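Local coordinates for protein retinol dehydratase (PDB 1FMJ) that binds retinol and adenosine 3',5'-diphosphate and dehydrates retinol on a sulfotransferase fold, probably by way of sulfuryl transfer, at residues Ser168-Pro171 and Pro172-Asp176; Arg47-Leu50 and Lys51-Asn55; Leu282-Glu285 and Lys286-Asn290; Thr79-Leu82 and Val83-Glu87; Glu296-Glu300 and Ile301-Ala305. All coordinates share one frame; numbering follows the deposited sequence.

Contact 1 (Ser168-Pro171 and Pro172-Asp176)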
# COMPACT_ATOMS: atom_id res chain seq x y z
N SER A 168 3.80 12.95 -6.04
CA SER A 168 4.36 13.46 -7.29
C SER A 168 3.92 12.75 -8.57
O SER A 168 4.12 13.28 -9.67
CB SER A 168 5.89 13.48 -7.21
OG SER A 168 6.40 12.18 -7.05
N LEU A 169 3.35 11.56 -8.44
CA LEU A 169 2.88 10.84 -9.62
C LEU A 169 1.38 11.07 -9.82
O LEU A 169 0.79 10.63 -10.80
CB LEU A 169 3.16 9.34 -9.48
CG LEU A 169 4.66 9.01 -9.39
CD1 LEU A 169 4.88 7.50 -9.38
CD2 LEU A 169 5.38 9.66 -10.57
N MET A 170 0.77 11.76 -8.87
CA MET A 170 -0.66 12.05 -8.98
C MET A 170 -0.82 13.53 -9.27
O MET A 170 0.14 14.30 -9.13
CB MET A 170 -1.38 11.63 -7.69
CG MET A 170 -1.36 10.11 -7.48
SD MET A 170 -2.36 9.50 -6.11
CE MET A 170 -1.55 10.28 -4.71
N PRO A 171 -2.02 13.96 -9.69
CA PRO A 171 -2.29 15.36 -10.01
C PRO A 171 -1.78 16.37 -9.00
O PRO A 171 -2.12 16.31 -7.82
CB PRO A 171 -3.81 15.39 -10.13
CG PRO A 171 -4.12 14.06 -10.71
CD PRO A 171 -3.22 13.13 -9.89
N PRO A 172 -0.92 17.30 -9.45
CA PRO A 172 -0.42 18.30 -8.51
C PRO A 172 -1.64 19.11 -8.10
O PRO A 172 -2.56 19.30 -8.90
CB PRO A 172 0.58 19.10 -9.34
CG PRO A 172 0.07 18.95 -10.74
CD PRO A 172 -0.34 17.50 -10.79
N ASN A 173 -1.66 19.56 -6.86
CA ASN A 173 -2.79 20.32 -6.37
C ASN A 173 -4.03 19.43 -6.25
O ASN A 173 -5.15 19.93 -6.12
CB ASN A 173 -3.10 21.49 -7.31
CG ASN A 173 -1.89 22.36 -7.56
OD1 ASN A 173 -1.30 22.90 -6.63
ND2 ASN A 173 -1.52 22.51 -8.83
N MET A 174 -3.84 18.11 -6.29
CA MET A 174 -4.97 17.20 -6.16
C MET A 174 -5.68 17.47 -4.82
O MET A 174 -6.89 17.31 -4.71
CB MET A 174 -4.51 15.73 -6.22
CG MET A 174 -3.65 15.25 -5.05
SD MET A 174 -3.22 13.48 -5.18
CE MET A 174 -4.83 12.74 -4.87
N LEU A 175 -4.91 17.90 -3.83
CA LEU A 175 -5.45 18.19 -2.51
C LEU A 175 -6.37 19.42 -2.48
O LEU A 175 -7.03 19.67 -1.48
CB LEU A 175 -4.31 18.35 -1.50
CG LEU A 175 -3.42 17.12 -1.28
CD1 LEU A 175 -2.33 17.44 -0.26
CD2 LEU A 175 -4.28 15.94 -0.79
N ASP A 176 -6.42 20.18 -3.57
CA ASP A 176 -7.31 21.33 -3.61
C ASP A 176 -8.72 20.79 -3.79
O ASP A 176 -9.70 21.46 -3.47
CB ASP A 176 -7.02 22.26 -4.80
CG ASP A 176 -5.70 23.00 -4.67
OD1 ASP A 176 -5.34 23.39 -3.54
OD2 ASP A 176 -5.04 23.21 -5.70
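Two methionine side chains meet here because their torsions bend them to the same place. In Met-174 the CG lies between the backbone N and the carbonyl carbon (chi1 67°), which carries the thioether back over the turn; in Met-170 the CG stands opposite the carbonyl carbon, and the chain folds at chi3. The two chains cross obliquely, and the SD of Met-174 is the atom that does the touching. It lies 3.6 Å from Met-170 CB and equally 3.6 Å from Met-170 CE, lodged in the bend of the other chain, while the two sulfurs, Met-170 SD and Met-174 SD, stay 4.2 Å apart.

The backbone between them makes a type II beta turn from Pro-171 to Met-174, with Pro-172 and Asn-173 at its corners. Asn-173 has positive phi (69°), as the third position of such a turn requires. Met-174 N donates to Pro-171 O over 2.9 Å, closing the turn. Beside this bond the CB of Pro-171 packs on the CB of Met-174 at 4.0 Å. Outward, Met-170 and Met-174 both touch Met-180 of strand 179-184, Met-174 also meets Leu-61, and Pro-171 rests on Met-59. The turn lies in the loop that joins strands 160-163 and 179-184 of the parallel sheet, packed against the second of them.

Chemically, one backbone bond closes the turn, and its inner side is held by dispersion between thioether sulfur and methyl or methylene groups, with exposed Pro-172 and Asn-173 on the outer side.

Contact 2 (Arg47-Leu50 and Lys51-Asn55)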
# COMPACT_ATOMS: atom_id res chain seq x y z
N ARG A 47 6.81 -2.10 -14.56
CA ARG A 47 6.76 -1.62 -15.94
C ARG A 47 5.36 -1.30 -16.48
O ARG A 47 5.16 -0.25 -17.08
CB ARG A 47 7.46 -2.63 -16.86
CG ARG A 47 7.85 -2.03 -18.20
CD ARG A 47 8.53 -3.06 -19.10
NE ARG A 47 9.15 -2.41 -20.26
CZ ARG A 47 10.22 -1.63 -20.19
NH1 ARG A 47 10.81 -1.40 -19.03
NH2 ARG A 47 10.71 -1.08 -21.30
N PRO A 48 4.38 -2.19 -16.28
CA PRO A 48 3.02 -1.94 -16.77
C PRO A 48 2.43 -0.61 -16.30
O PRO A 48 1.39 -0.17 -16.78
CB PRO A 48 2.24 -3.13 -16.21
CG PRO A 48 3.23 -4.22 -16.27
CD PRO A 48 4.48 -3.55 -15.72
N TYR A 49 3.10 0.04 -15.35
CA TYR A 49 2.60 1.31 -14.84
C TYR A 49 2.65 2.40 -15.91
O TYR A 49 1.74 3.22 -16.02
CB TYR A 49 3.41 1.77 -13.63
CG TYR A 49 2.85 3.03 -13.03
CD1 TYR A 49 1.67 3.00 -12.28
CD2 TYR A 49 3.44 4.27 -13.28
CE1 TYR A 49 1.09 4.17 -11.79
CE2 TYR A 49 2.86 5.46 -12.79
CZ TYR A 49 1.69 5.40 -12.06
OH TYR A 49 1.09 6.56 -11.61
N LEU A 50 3.72 2.39 -16.69
CA LEU A 50 3.95 3.39 -17.73
C LEU A 50 2.82 3.59 -18.74
O LEU A 50 2.72 4.66 -19.34
CB LEU A 50 5.25 3.08 -18.47
CG LEU A 50 6.55 3.09 -17.65
CD1 LEU A 50 7.70 2.55 -18.49
CD2 LEU A 50 6.85 4.49 -17.16
N LYS A 51 1.97 2.59 -18.94
CA LYS A 51 0.87 2.75 -19.90
C LYS A 51 -0.25 3.64 -19.34
O LYS A 51 -1.10 4.12 -20.09
CB LYS A 51 0.32 1.38 -20.30
CG LYS A 51 -0.26 0.57 -19.15
CD LYS A 51 -0.61 -0.86 -19.54
CE LYS A 51 -1.21 -1.61 -18.34
NZ LYS A 51 -1.49 -3.04 -18.62
N ASP A 52 -0.25 3.88 -18.03
CA ASP A 52 -1.30 4.68 -17.41
C ASP A 52 -0.77 5.84 -16.55
O ASP A 52 -1.54 6.55 -15.91
CB ASP A 52 -2.19 3.75 -16.57
CG ASP A 52 -3.51 4.38 -16.17
OD1 ASP A 52 -4.15 5.03 -17.02
OD2 ASP A 52 -3.94 4.21 -15.01
N ALA A 53 0.55 6.03 -16.54
CA ALA A 53 1.16 7.09 -15.73
C ALA A 53 0.66 8.51 -16.03
O ALA A 53 0.32 9.26 -15.12
CB ALA A 53 2.68 7.04 -15.86
N ALA A 54 0.61 8.86 -17.31
CA ALA A 54 0.14 10.19 -17.71
C ALA A 54 -1.34 10.39 -17.35
O ALA A 54 -1.73 11.45 -16.85
CB ALA A 54 0.34 10.38 -19.19
N ASN A 55 -2.15 9.37 -17.61
CA ASN A 55 -3.58 9.43 -17.30
C ASN A 55 -3.80 9.65 -15.81
O ASN A 55 -4.67 10.43 -15.41
CB ASN A 55 -4.27 8.14 -17.71
CG ASN A 55 -4.53 8.07 -19.20
OD1 ASN A 55 -5.02 7.06 -19.70
ND2 ASN A 55 -4.20 9.13 -19.91
O HOH W 1 1.60 9.10 -12.56
O HOH W 2 1.78 7.01 -19.62
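Tyr-49 meets Ala-53 through the CD2-CE2 bond of its ring, approached obliquely: Tyr-49 CE2 lies 3.5 Å from the methyl CB of Ala-53 and CD2 lies 3.9 Å from it. With CG anti to the backbone N (chi1 -176°), the ring runs forward along the chain toward the residue four places on. Its hydroxyl is held through a water, which accepts from Tyr-49 OH at 2.8 Å and donates to Ala-53 O at 2.9 Å. A phenylalanine here lacks the hydroxyl and would probably leave this water without its donor and the Ala-53 carbonyl less firmly tied.

The next layer is backbone. Asp-52 N donates to Tyr-49 O over 2.9 Å, with an N-H...O angle of 163°. On the solvent side the aliphatic chain of Lys-51 runs past the carbonyl of Pro-48, its CG 3.0 Å from Pro-48 O.

Farther out, Tyr-49 packs on Leu-38 of strand 35-38 and on Leu-165, and Phe-9 touches Ala-53. The carboxylate of Asp-52 makes no capping bond within its own helix; its OD1 is bonded to Ser-147 instead. Taken together, this is a 3-10 turn leading into helix 53-57, the connection by which the chain leaves the small antiparallel sheet at strand 43-46.

Contact 3 (Leu282-Glu285 and Lys286-Asn290). With A3P (adenosine-3'-5'-diphosphate), chain G.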
# COMPACT_ATOMS: atom_id res chain seq x y z
N LEU A 282 -11.97 -2.73 15.13
CA LEU A 282 -10.65 -2.87 14.56
C LEU A 282 -9.72 -3.71 15.42
O LEU A 282 -8.51 -3.69 15.20
CB LEU A 282 -9.99 -1.50 14.34
CG LEU A 282 -10.59 -0.49 13.36
CD1 LEU A 282 -9.44 0.36 12.83
CD2 LEU A 282 -11.30 -1.17 12.20
N ASN A 283 -10.28 -4.41 16.40
CA ASN A 283 -9.46 -5.27 17.25
C ASN A 283 -8.72 -6.21 16.31
O ASN A 283 -9.33 -6.79 15.41
CB ASN A 283 -10.34 -6.06 18.21
CG ASN A 283 -9.56 -7.06 19.03
OD1 ASN A 283 -9.20 -8.13 18.54
ND2 ASN A 283 -9.29 -6.72 20.28
N PHE A 284 -7.42 -6.39 16.51
CA PHE A 284 -6.65 -7.24 15.60
C PHE A 284 -7.20 -8.61 15.30
O PHE A 284 -7.28 -9.00 14.14
CB PHE A 284 -5.20 -7.40 16.06
CG PHE A 284 -4.34 -8.09 15.04
CD1 PHE A 284 -4.01 -7.44 13.85
CD2 PHE A 284 -3.89 -9.39 15.24
CE1 PHE A 284 -3.24 -8.07 12.88
CE2 PHE A 284 -3.12 -10.03 14.28
CZ PHE A 284 -2.80 -9.37 13.09
N GLU A 285 -7.58 -9.36 16.33
CA GLU A 285 -8.10 -10.70 16.10
C GLU A 285 -9.42 -10.66 15.34
O GLU A 285 -9.62 -11.44 14.42
CB GLU A 285 -8.24 -11.46 17.41
CG GLU A 285 -6.90 -11.87 17.99
CD GLU A 285 -6.15 -12.84 17.09
OE1 GLU A 285 -4.90 -12.75 16.99
OE2 GLU A 285 -6.82 -13.71 16.48
N LYS A 286 -10.32 -9.75 15.72
CA LYS A 286 -11.60 -9.65 15.01
C LYS A 286 -11.32 -9.25 13.57
O LYS A 286 -11.74 -9.92 12.62
CB LYS A 286 -12.51 -8.61 15.67
CG LYS A 286 -13.91 -8.58 15.06
CD LYS A 286 -14.79 -7.47 15.64
CE LYS A 286 -16.19 -7.51 15.02
NZ LYS A 286 -17.04 -6.32 15.33
N PHE A 287 -10.59 -8.15 13.40
CA PHE A 287 -10.26 -7.66 12.07
C PHE A 287 -9.59 -8.75 11.23
O PHE A 287 -9.93 -8.98 10.07
CB PHE A 287 -9.32 -6.45 12.19
CG PHE A 287 -9.37 -5.51 11.02
CD1 PHE A 287 -10.50 -4.74 10.78
CD2 PHE A 287 -8.29 -5.40 10.16
CE1 PHE A 287 -10.54 -3.86 9.69
CE2 PHE A 287 -8.33 -4.53 9.08
CZ PHE A 287 -9.45 -3.76 8.84
N LYS A 288 -8.64 -9.46 11.85
CA LYS A 288 -7.91 -10.51 11.17
C LYS A 288 -8.79 -11.61 10.57
O LYS A 288 -8.51 -12.09 9.48
CB LYS A 288 -6.89 -11.14 12.12
CG LYS A 288 -6.02 -12.21 11.47
CD LYS A 288 -4.82 -12.53 12.34
CE LYS A 288 -3.89 -13.52 11.67
NZ LYS A 288 -2.62 -13.65 12.45
N ASN A 289 -9.83 -12.01 11.28
CA ASN A 289 -10.73 -13.06 10.78
C ASN A 289 -11.98 -12.47 10.14
O ASN A 289 -13.01 -13.14 10.02
CB ASN A 289 -11.13 -14.01 11.92
CG ASN A 289 -9.98 -14.89 12.36
OD1 ASN A 289 -9.58 -15.83 11.67
ND2 ASN A 289 -9.41 -14.57 13.52
N ASN A 290 -11.87 -11.21 9.72
CA ASN A 290 -12.97 -10.51 9.07
C ASN A 290 -12.75 -10.72 7.57
O ASN A 290 -11.95 -10.02 6.95
CB ASN A 290 -12.92 -9.01 9.41
CG ASN A 290 -14.16 -8.26 8.95
OD1 ASN A 290 -14.75 -8.57 7.92
ND2 ASN A 290 -14.56 -7.26 9.72
P1 A3P G . 2.18 -6.59 10.04
O1P A3P G . 2.71 -7.30 8.86
O2P A3P G . 1.33 -7.48 10.86
O3P A3P G . 3.29 -6.07 10.86
P2 A3P G . -1.42 -2.32 4.91
O4P A3P G . -2.87 -2.42 5.14
O5P A3P G . -1.04 -0.93 4.56
O6P A3P G . -1.01 -3.27 3.84
O5' A3P G . -0.67 -2.71 6.25
C5' A3P G . -0.80 -3.99 6.84
C4' A3P G . -0.20 -4.01 8.25
O4' A3P G . -1.23 -3.55 9.17
C3' A3P G . 0.15 -5.43 8.71
O3' A3P G . 1.32 -5.35 9.56
C2' A3P G . -1.14 -5.86 9.37
O2' A3P G . -1.13 -7.04 10.16
C1' A3P G . -1.50 -4.58 10.12
N9 A3P G . -2.91 -4.54 10.53
C8 A3P G . -4.05 -4.81 9.78
N7 A3P G . -5.18 -4.68 10.44
C5 A3P G . -4.77 -4.30 11.71
C6 A3P G . -5.48 -4.00 12.92
N6 A3P G . -6.81 -4.04 13.02
N1 A3P G . -4.74 -3.65 14.05
C2 A3P G . -3.37 -3.60 13.99
N3 A3P G . -2.59 -3.86 12.90
C4 A3P G . -3.36 -4.21 11.79
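The ring of Phe-284 is flanked by the extended Lys-288 chain, whose CD lies 3.6 Å from Phe-284 CE2 and whose CB stands over one face. A CG anti to the backbone N (chi1 -171°) carries the ring to Lys-288, one turn on. At the ring's edge lies the nucleotide, with Phe-284 CE1 3.6 Å from A3P O2'. Phe-287 meets the adenine obliquely, its CD2 3.2 Å from A3P N7, and its CE1 packs at 3.8 Å on Leu-282 CD2. An alanine at Phe-284 would remove the ring between base and lysine, and is likely to leave a gap beside the adenine.

Hydrogen bonds hold the short helix. Asn-283, at the N-cap, accepts weakly through OD1 from Glu-285 N and Lys-286 N, while its backbone O takes Phe-287 N at 2.7 Å. At the other end Glu-285 O receives two bonds, from Asn-289 N (3.2 Å) and Asn-289 ND2 (3.3 Å), which reach it from opposite faces of its plane. The amine of Lys-288 is bonded to Arg-312 O.

A3P N6 donates to Leu-282 O over 2.8 Å. This carbonyl and the two phenylalanines line one part of the nucleotide pocket, on the adenine side.

Contact 4 (Thr79-Leu82 and Val83-Glu87)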
# COMPACT_ATOMS: atom_id res chain seq x y z
N THR A 79 -7.12 1.94 8.10
CA THR A 79 -7.56 3.28 7.73
C THR A 79 -8.72 3.22 6.75
O THR A 79 -9.69 3.97 6.90
CB THR A 79 -6.41 4.07 7.10
OG1 THR A 79 -5.28 4.06 7.97
CG2 THR A 79 -6.83 5.53 6.85
N GLN A 80 -8.63 2.35 5.76
CA GLN A 80 -9.71 2.23 4.78
C GLN A 80 -11.03 1.89 5.46
O GLN A 80 -12.07 2.44 5.12
CB GLN A 80 -9.41 1.15 3.75
CG GLN A 80 -8.39 1.56 2.72
CD GLN A 80 -8.09 0.45 1.76
OE1 GLN A 80 -8.93 0.07 0.95
NE2 GLN A 80 -6.87 -0.07 1.83
N GLU A 81 -10.98 0.98 6.42
CA GLU A 81 -12.18 0.55 7.12
C GLU A 81 -12.74 1.68 7.97
O GLU A 81 -13.94 1.95 7.93
CB GLU A 81 -11.88 -0.66 8.00
CG GLU A 81 -13.12 -1.26 8.67
CD GLU A 81 -14.05 -1.99 7.72
OE1 GLU A 81 -15.04 -2.58 8.20
OE2 GLU A 81 -13.80 -1.98 6.49
N LEU A 82 -11.86 2.33 8.73
CA LEU A 82 -12.28 3.44 9.58
C LEU A 82 -12.93 4.52 8.73
O LEU A 82 -14.05 4.96 9.00
CB LEU A 82 -11.08 4.04 10.31
CG LEU A 82 -10.40 3.18 11.37
CD1 LEU A 82 -9.16 3.90 11.91
CD2 LEU A 82 -11.39 2.90 12.49
N VAL A 83 -12.22 4.94 7.68
CA VAL A 83 -12.69 5.97 6.77
C VAL A 83 -14.01 5.63 6.10
O VAL A 83 -14.86 6.50 5.90
CB VAL A 83 -11.63 6.26 5.67
CG1 VAL A 83 -12.21 7.15 4.58
CG2 VAL A 83 -10.41 6.94 6.28
N TRP A 84 -14.21 4.37 5.73
CA TRP A 84 -15.44 4.00 5.06
C TRP A 84 -16.61 4.03 6.02
O TRP A 84 -17.67 4.55 5.69
CB TRP A 84 -15.35 2.60 4.44
CG TRP A 84 -16.34 2.38 3.33
CD1 TRP A 84 -16.17 2.68 2.00
CD2 TRP A 84 -17.66 1.84 3.45
NE1 TRP A 84 -17.30 2.36 1.30
CE2 TRP A 84 -18.23 1.84 2.16
CE3 TRP A 84 -18.42 1.35 4.52
CZ2 TRP A 84 -19.53 1.37 1.90
CZ3 TRP A 84 -19.71 0.88 4.27
CH2 TRP A 84 -20.25 0.90 2.97
N LEU A 85 -16.43 3.47 7.20
CA LEU A 85 -17.51 3.44 8.18
C LEU A 85 -17.90 4.84 8.62
O LEU A 85 -19.09 5.14 8.75
CB LEU A 85 -17.09 2.61 9.40
CG LEU A 85 -17.11 1.10 9.14
CD1 LEU A 85 -16.43 0.33 10.27
CD2 LEU A 85 -18.56 0.66 8.97
N ILE A 86 -16.90 5.70 8.82
CA ILE A 86 -17.15 7.07 9.25
C ILE A 86 -17.88 7.89 8.18
O ILE A 86 -18.74 8.71 8.51
CB ILE A 86 -15.83 7.77 9.62
CG1 ILE A 86 -15.20 7.04 10.82
CG2 ILE A 86 -16.08 9.24 9.95
CD1 ILE A 86 -13.89 7.62 11.31
N GLU A 87 -17.53 7.68 6.92
CA GLU A 87 -18.18 8.39 5.82
C GLU A 87 -19.56 7.80 5.56
O GLU A 87 -20.40 8.44 4.94
CB GLU A 87 -17.34 8.31 4.54
CG GLU A 87 -15.97 8.97 4.61
CD GLU A 87 -16.05 10.48 4.68
OE1 GLU A 87 -16.91 10.99 5.43
OE2 GLU A 87 -15.25 11.16 4.01
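Thr-79 and Val-83 stand side by side one helical turn apart, pointing the same way, and their CG2 methyl groups meet at 3.9 Å. The pairing follows from the torsions: Thr-79 puts CG2 anti to its backbone N and OG1 beside it (chi1 -54°), which leaves the methyl on the side of Val-83 and the hydroxyl to Tyr-251 and the carbonyl of Gly-75. Val-83 turns CG2 back over the turn, to 3.1 Å from Thr-79 O.

Glu-81 and Leu-85 meet differently. Their side chains run at a slant to each other, the Glu-81 chain bending at chi2 (72°) and bringing OE1 to 3.8 Å from Leu-85 CD1. This is an apolar methyl beside a buried carboxylate, and the charge is answered by other partners: OE2 forms a salt bridge with Arg-102 and OE1 is hydrogen-bonded to His-281. One residue farther along, Ile-86 leans its CG1 against Leu-82 O at 3.0 Å.

Beneath these side chains the backbone is regular alpha helix. Val-83 N bonds Thr-79 O at 2.8 Å, and Leu-85 N bonds Glu-81 O at 3.0 Å with an angle of 171°. Around helix 76-87, Thr-79 and Val-83 face strand 66-70, Leu-85 and Ile-86 face helix 272-281, and the indole of Trp-84 makes a cation-pi contact with Arg-102.

The chemistry is that of a largely buried helix whose hydrocarbon surface seals against sheet and neighbouring helix, and whose buried acid, Glu-81, is likely to remain ionised because an arginine and a histidine meet its two oxygens.

Contact 5 (Glu296-Glu300 and Ile301-Ala305)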
# COMPACT_ATOMS: atom_id res chain seq x y z
N GLU A 296 -8.88 -13.37 2.48
CA GLU A 296 -8.85 -14.83 2.50
C GLU A 296 -9.74 -15.42 1.41
O GLU A 296 -9.68 -16.61 1.13
CB GLU A 296 -9.29 -15.36 3.87
CG GLU A 296 -8.20 -15.27 4.93
CD GLU A 296 -6.99 -16.13 4.60
OE1 GLU A 296 -5.86 -15.73 4.96
OE2 GLU A 296 -7.17 -17.20 3.98
N ASP A 297 -10.55 -14.57 0.78
CA ASP A 297 -11.43 -15.00 -0.30
C ASP A 297 -10.61 -15.41 -1.51
O ASP A 297 -11.10 -16.11 -2.40
CB ASP A 297 -12.38 -13.85 -0.68
CG ASP A 297 -11.71 -12.49 -0.64
OD1 ASP A 297 -11.13 -12.14 0.41
OD2 ASP A 297 -11.75 -11.75 -1.65
N TYR A 298 -9.34 -14.99 -1.54
CA TYR A 298 -8.46 -15.33 -2.64
C TYR A 298 -7.73 -16.66 -2.45
O TYR A 298 -7.20 -17.22 -3.40
CB TYR A 298 -7.42 -14.22 -2.87
CG TYR A 298 -7.98 -12.96 -3.47
CD1 TYR A 298 -8.73 -13.00 -4.65
CD2 TYR A 298 -7.73 -11.71 -2.90
CE1 TYR A 298 -9.21 -11.83 -5.24
CE2 TYR A 298 -8.22 -10.54 -3.48
CZ TYR A 298 -8.95 -10.61 -4.65
OH TYR A 298 -9.43 -9.46 -5.23
N ARG A 299 -7.70 -17.18 -1.22
CA ARG A 299 -6.99 -18.43 -1.01
C ARG A 299 -7.63 -19.59 -1.76
O ARG A 299 -6.92 -20.47 -2.26
CB ARG A 299 -6.90 -18.76 0.48
CG ARG A 299 -5.87 -19.85 0.78
CD ARG A 299 -5.60 -19.97 2.27
NE ARG A 299 -5.07 -18.73 2.82
CZ ARG A 299 -3.79 -18.39 2.83
NH1 ARG A 299 -2.87 -19.19 2.30
NH2 ARG A 299 -3.42 -17.24 3.37
N GLU A 300 -8.95 -19.60 -1.86
CA GLU A 300 -9.65 -20.66 -2.58
C GLU A 300 -9.22 -20.68 -4.04
O GLU A 300 -9.28 -21.71 -4.71
CB GLU A 300 -11.17 -20.46 -2.48
CG GLU A 300 -12.00 -21.54 -3.19
CD GLU A 300 -12.08 -21.34 -4.70
OE1 GLU A 300 -12.50 -20.25 -5.13
OE2 GLU A 300 -11.72 -22.28 -5.45
N ILE A 301 -8.76 -19.53 -4.53
CA ILE A 301 -8.30 -19.42 -5.92
C ILE A 301 -6.96 -20.13 -6.10
O ILE A 301 -6.72 -20.75 -7.13
CB ILE A 301 -8.16 -17.93 -6.34
CG1 ILE A 301 -9.52 -17.23 -6.26
CG2 ILE A 301 -7.61 -17.84 -7.76
CD1 ILE A 301 -9.49 -15.76 -6.61
N GLY A 302 -6.10 -20.03 -5.09
CA GLY A 302 -4.80 -20.68 -5.15
C GLY A 302 -3.61 -19.75 -5.31
O GLY A 302 -2.48 -20.21 -5.52
N ILE A 303 -3.84 -18.44 -5.18
CA ILE A 303 -2.76 -17.48 -5.34
C ILE A 303 -2.13 -16.94 -4.06
O ILE A 303 -1.34 -16.00 -4.11
CB ILE A 303 -3.21 -16.27 -6.17
CG1 ILE A 303 -4.40 -15.59 -5.49
CG2 ILE A 303 -3.54 -16.70 -7.58
CD1 ILE A 303 -4.70 -14.20 -6.03
N LEU A 304 -2.49 -17.51 -2.92
CA LEU A 304 -1.89 -17.09 -1.66
C LEU A 304 -1.02 -18.22 -1.15
O LEU A 304 -1.41 -19.38 -1.20
CB LEU A 304 -2.97 -16.79 -0.62
CG LEU A 304 -3.99 -15.68 -0.88
CD1 LEU A 304 -4.80 -15.48 0.38
CD2 LEU A 304 -3.30 -14.39 -1.30
N ALA A 305 0.17 -17.89 -0.67
CA ALA A 305 1.09 -18.90 -0.16
C ALA A 305 0.68 -19.41 1.21
O ALA A 305 0.18 -18.64 2.05
CB ALA A 305 2.50 -18.31 -0.08
O HOH W 3 -4.12 -19.88 -2.07
O HOH W 4 -2.53 -21.19 0.47
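Leu-304 lies under the guanidinium of Arg-299, the two side chains crossing at about a right angle, with Leu-304 CB 3.7 Å off the guanidinium plane toward its rim. On the packed side Tyr-298 meets Ile-301, whose CD1 lies in the ring plane at the edge, 3.5 Å from Tyr-298 CD1. Ile-303 CD1 reaches Tyr-298 CB at 4.2 Å, brought back toward it by a CG1 set between backbone N and carbonyl carbon (chi1 59°); the side chain also touches retinol. Helix 132-142 supports this side, where Leu-138 touches Tyr-298, Ile-301 and Ile-303.

The other side is polar and watered. Arg-299 grips Glu-296 side-on with two nitrogens: NE to OE2 at 2.8 Å, using the syn lone pair, and NH2 to OE1 at 3.3 Å. In the same guanidinium plane NH1 bonds Ala-305 O at 3.1 Å and a water at 2.7 Å, which probably donates to Leu-304 O; NH2 has a further partner in Glu-308 O. A second water probably joins Arg-299 O to Leu-304 N.

One arginine therefore ties Glu-296 to Ala-305 across this part of the loop, its charge probably offset by Glu-296 and its plane fixed by bonds along the edge, while hydrocarbon contacts back the residue that borders retinol.

Along the chain the order is contact 2, contact 4, contact 1, contact 3, contact 5, all but contact 2 within the sulfotransferase domain. Contact 4's helix 76-87 packs on the parallel sheet, whose strands 160-163 and 179-184 are joined by contact 1's loop. Contacts 1 and 2, 16 Å apart between centres, touch where Leu-169 CB comes 4.1 Å from Tyr-49 OH. Contacts 3 and 4, 15 Å apart between centres, meet through Leu-282 and Leu-82, which backs the adenine site with helix 76-87. Contacts 1 and 3 stand about 33 Å apart, centre to centre, on opposite sides of the chain's centre. Contact 3 contributes to the nucleotide pocket and contact 5, through Ile-303, to the retinol pocket.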